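Local coordinates for protein D-alanyl-D-alanine carboxypeptidase (Streptococcus pneumoniae R6, PDB 1XP4) that probably removes the terminal D-alanine from peptidoglycan precursor peptides, as a penicillin-binding protein of the S11 serine peptidase family, at residues Ile42-Thr47 with Gly222-Thr227. Sequence-based numbering, arbitrary orientation.
Sequences ITKLIT and GLKTGT. With SO4 (sulfate ion), chain E.
Lys44 NZ is gripped by Ser41 OG, Asn106 OD1 and Thr145 O, with a weaker bond to Ser104 OG, while its aliphatic chain meets Lys224 across the contact, CD lying 4.0 Å from Lys224 CE. The two lysines cross at a slant, and their NZ atoms stay 5.4 Å apart; Ser104 OG, weakly bonded to both, links them. Lys224 is bent twice along its chain, at chi2 (66°) and chi4 (56°), which curls NZ back to its own strand: it donates to Thr225 O at 2.9 Å, from above the carbonyl plane. Behind this polar layer the packing is apolar: Leu45 CD2 rests on Lys224 CB at 3.7 Å and CD1 on Leu223 CD2 at 3.8 Å. Ile42 CG1, by contrast, lies against the carbonyl oxygen of Lys224. Val173 and Val176 of helix 170-183 pack against Ile42 and Leu45, respectively. Beyond Lys224, a sulfate probably taken from the crystallisation liquor sits beside Thr225 and Thr227, with O2 2.9 Å from Thr225 OG1 and O3 3.1 Å from Thr227 OG1; those hydroxyls also bond Thr206 and Arg263, respectively. The SxxK segment leading into helix 44-57 thus packs against edge strand 220-228 with its KTG motif, the arrangement characteristic of the active site of penicillin-binding proteins and serine beta-lactamases.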
ATOM      1  N   ILE A  42      -0.747  -1.375 -11.986  1.00 12.40           N
ATOM      2  CA  ILE A  42      -0.819  -1.085 -10.562  1.00  9.43           C
ATOM      3  C   ILE A  42      -1.885  -2.032 -10.020  1.00 10.11           C
ATOM      4  O   ILE A  42      -1.942  -2.327  -8.829  1.00 11.22           O
ATOM      5  CB  ILE A  42      -1.202   0.394 -10.306  1.00  8.29           C
ATOM      6  CG1 ILE A  42      -0.019   1.298 -10.676  1.00  8.22           C
ATOM      7  CG2 ILE A  42      -1.565   0.609  -8.850  1.00  5.48           C
ATOM      8  CD1 ILE A  42      -0.282   2.780 -10.463  1.00  7.20           C
ATOM      9  N   THR A  43      -2.700  -2.539 -10.933  1.00 10.16           N
ATOM     10  CA  THR A  43      -3.772  -3.470 -10.613  1.00 13.93           C
ATOM     11  C   THR A  43      -3.281  -4.690  -9.833  1.00 14.22           C
ATOM     12  O   THR A  43      -3.958  -5.187  -8.927  1.00 16.10           O
ATOM     13  CB  THR A  43      -4.461  -3.962 -11.917  1.00 17.39           C
ATOM     14  OG1 THR A  43      -5.100  -2.855 -12.572  1.00 18.35           O
ATOM     15  CG2 THR A  43      -5.494  -5.038 -11.611  1.00 15.31           C
ATOM     16  N   LYS A  44      -2.097  -5.169 -10.190  1.00 14.18           N
ATOM     17  CA  LYS A  44      -1.519  -6.339  -9.551  1.00 13.19           C
ATOM     18  C   LYS A  44      -1.368  -6.251  -8.027  1.00 14.10           C
ATOM     19  O   LYS A  44      -1.052  -7.246  -7.377  1.00 17.11           O
ATOM     20  CB  LYS A  44      -0.175  -6.652 -10.204  1.00 11.07           C
ATOM     21  CG  LYS A  44      -0.287  -6.963 -11.693  1.00 10.16           C
ATOM     22  CD  LYS A  44       1.063  -7.324 -12.294  1.00 14.91           C
ATOM     23  CE  LYS A  44       0.940  -7.813 -13.737  1.00 15.35           C
ATOM     24  NZ  LYS A  44       0.557  -6.732 -14.688  1.00 12.38           N
ATOM     25  N   LEU A  45      -1.594  -5.076  -7.449  1.00 12.66           N
ATOM     26  CA  LEU A  45      -1.483  -4.944  -6.008  1.00 12.02           C
ATOM     27  C   LEU A  45      -2.712  -5.570  -5.376  1.00 15.35           C
ATOM     28  O   LEU A  45      -2.625  -6.303  -4.381  1.00 16.49           O
ATOM     29  CB  LEU A  45      -1.387  -3.478  -5.599  1.00 11.68           C
ATOM     30  CG  LEU A  45      -0.130  -2.726  -6.041  1.00 12.50           C
ATOM     31  CD1 LEU A  45      -0.180  -1.308  -5.490  1.00  7.14           C
ATOM     32  CD2 LEU A  45       1.121  -3.456  -5.547  1.00  8.70           C
ATOM     33  N   ILE A  46      -3.870  -5.278  -5.951  1.00 15.58           N
ATOM     34  CA  ILE A  46      -5.092  -5.846  -5.419  1.00 14.58           C
ATOM     35  C   ILE A  46      -4.947  -7.357  -5.566  1.00 15.68           C
ATOM     36  O   ILE A  46      -5.252  -8.114  -4.647  1.00 16.52           O
ATOM     37  CB  ILE A  46      -6.321  -5.359  -6.200  1.00 14.01           C
ATOM     38  CG1 ILE A  46      -6.260  -3.838  -6.382  1.00 12.07           C
ATOM     39  CG2 ILE A  46      -7.586  -5.728  -5.436  1.00 11.76           C
ATOM     40  CD1 ILE A  46      -7.283  -3.292  -7.358  1.00  6.54           C
ATOM     41  N   THR A  47      -4.445  -7.785  -6.722  1.00 17.22           N
ATOM     42  CA  THR A  47      -4.236  -9.206  -7.012  1.00 16.65           C
ATOM     43  C   THR A  47      -3.373  -9.876  -5.955  1.00 16.64           C
ATOM     44  O   THR A  47      -3.748 -10.891  -5.364  1.00 16.97           O
ATOM     45  CB  THR A  47      -3.543  -9.401  -8.377  1.00 16.72           C
ATOM     46  OG1 THR A  47      -4.405  -8.936  -9.426  1.00 19.18           O
ATOM     47  CG2 THR A  47      -3.212 -10.867  -8.600  1.00 10.44           C
ATOM     48  N   GLY A 222       9.482   0.182  -2.942  1.00 20.00           N
ATOM     49  CA  GLY A 222       8.231  -0.231  -3.607  1.00 20.00           C
ATOM     50  C   GLY A 222       7.726   0.863  -4.550  1.00 20.00           C
ATOM     51  O   GLY A 222       8.302   1.926  -4.640  1.00 20.00           O
ATOM     52  N   LEU A 223       6.592   0.604  -5.254  1.00 19.97           N
ATOM     53  CA  LEU A 223       5.714  -0.515  -4.925  1.00 15.21           C
ATOM     54  C   LEU A 223       5.237  -1.269  -6.168  1.00 14.72           C
ATOM     55  O   LEU A 223       5.141  -2.484  -6.180  1.00 13.42           O
ATOM     56  CB  LEU A 223       4.491   0.062  -4.209  1.00 11.84           C
ATOM     57  CG  LEU A 223       3.658  -1.012  -3.501  1.00  9.25           C
ATOM     58  CD1 LEU A 223       4.437  -1.711  -2.385  1.00  7.38           C
ATOM     59  CD2 LEU A 223       2.397  -0.445  -2.847  1.00  9.56           C
ATOM     60  N   LYS A 224       4.876  -0.486  -7.209  1.00 12.90           N
ATOM     61  CA  LYS A 224       4.387  -1.080  -8.463  1.00 12.94           C
ATOM     62  C   LYS A 224       4.226  -0.052  -9.594  1.00 12.52           C
ATOM     63  O   LYS A 224       3.532   0.936  -9.468  1.00 16.25           O
ATOM     64  CB  LYS A 224       3.029  -1.746  -8.242  1.00 11.69           C
ATOM     65  CG  LYS A 224       2.673  -2.676  -9.405  1.00 13.80           C
ATOM     66  CD  LYS A 224       3.601  -3.877  -9.510  1.00 14.09           C
ATOM     67  CE  LYS A 224       3.551  -4.525 -10.899  1.00 15.03           C
ATOM     68  NZ  LYS A 224       3.857  -3.500 -11.889  1.00 18.15           N
ATOM     69  N   THR A 225       4.907  -0.298 -10.729  1.00 10.53           N
ATOM     70  CA  THR A 225       4.703   0.593 -11.866  1.00 11.28           C
ATOM     71  C   THR A 225       3.495   0.186 -12.701  1.00 11.63           C
ATOM     72  O   THR A 225       2.843  -0.813 -12.462  1.00 12.61           O
ATOM     73  CB  THR A 225       5.939   0.635 -12.763  1.00 11.49           C
ATOM     74  OG1 THR A 225       6.432  -0.676 -13.038  1.00  9.76           O
ATOM     75  CG2 THR A 225       7.030   1.480 -12.122  1.00 13.54           C
ATOM     76  N   GLY A 226       3.112   1.067 -13.612  1.00 11.50           N
ATOM     77  CA  GLY A 226       2.010   0.752 -14.498  1.00 10.87           C
ATOM     78  C   GLY A 226       2.007   1.670 -15.696  1.00 11.14           C
ATOM     79  O   GLY A 226       2.119   2.890 -15.552  1.00 12.48           O
ATOM     80  N   THR A 227       1.898   1.087 -16.883  1.00 12.55           N
ATOM     81  CA  THR A 227       1.863   1.874 -18.110  1.00 11.33           C
ATOM     82  C   THR A 227       0.886   1.289 -19.107  1.00 10.55           C
ATOM     83  O   THR A 227       0.874   0.091 -19.375  1.00  6.93           O
ATOM     84  CB  THR A 227       3.237   1.972 -18.764  1.00 11.10           C
ATOM     85  OG1 THR A 227       4.211   2.315 -17.770  1.00 13.41           O
ATOM     86  CG2 THR A 227       3.223   3.055 -19.832  1.00  9.84           C
TER
HETATM   87  S   SO4 E 464       4.959  -1.850 -16.473  1.00 54.95           S
HETATM   88  O1  SO4 E 464       6.114  -2.447 -17.178  1.00 53.90           O
HETATM   89  O2  SO4 E 464       4.982  -2.257 -15.057  1.00 52.93           O
HETATM   90  O3  SO4 E 464       5.017  -0.377 -16.555  1.00 48.99           O
HETATM   91  O4  SO4 E 464       3.717  -2.347 -17.100  1.00 54.13           O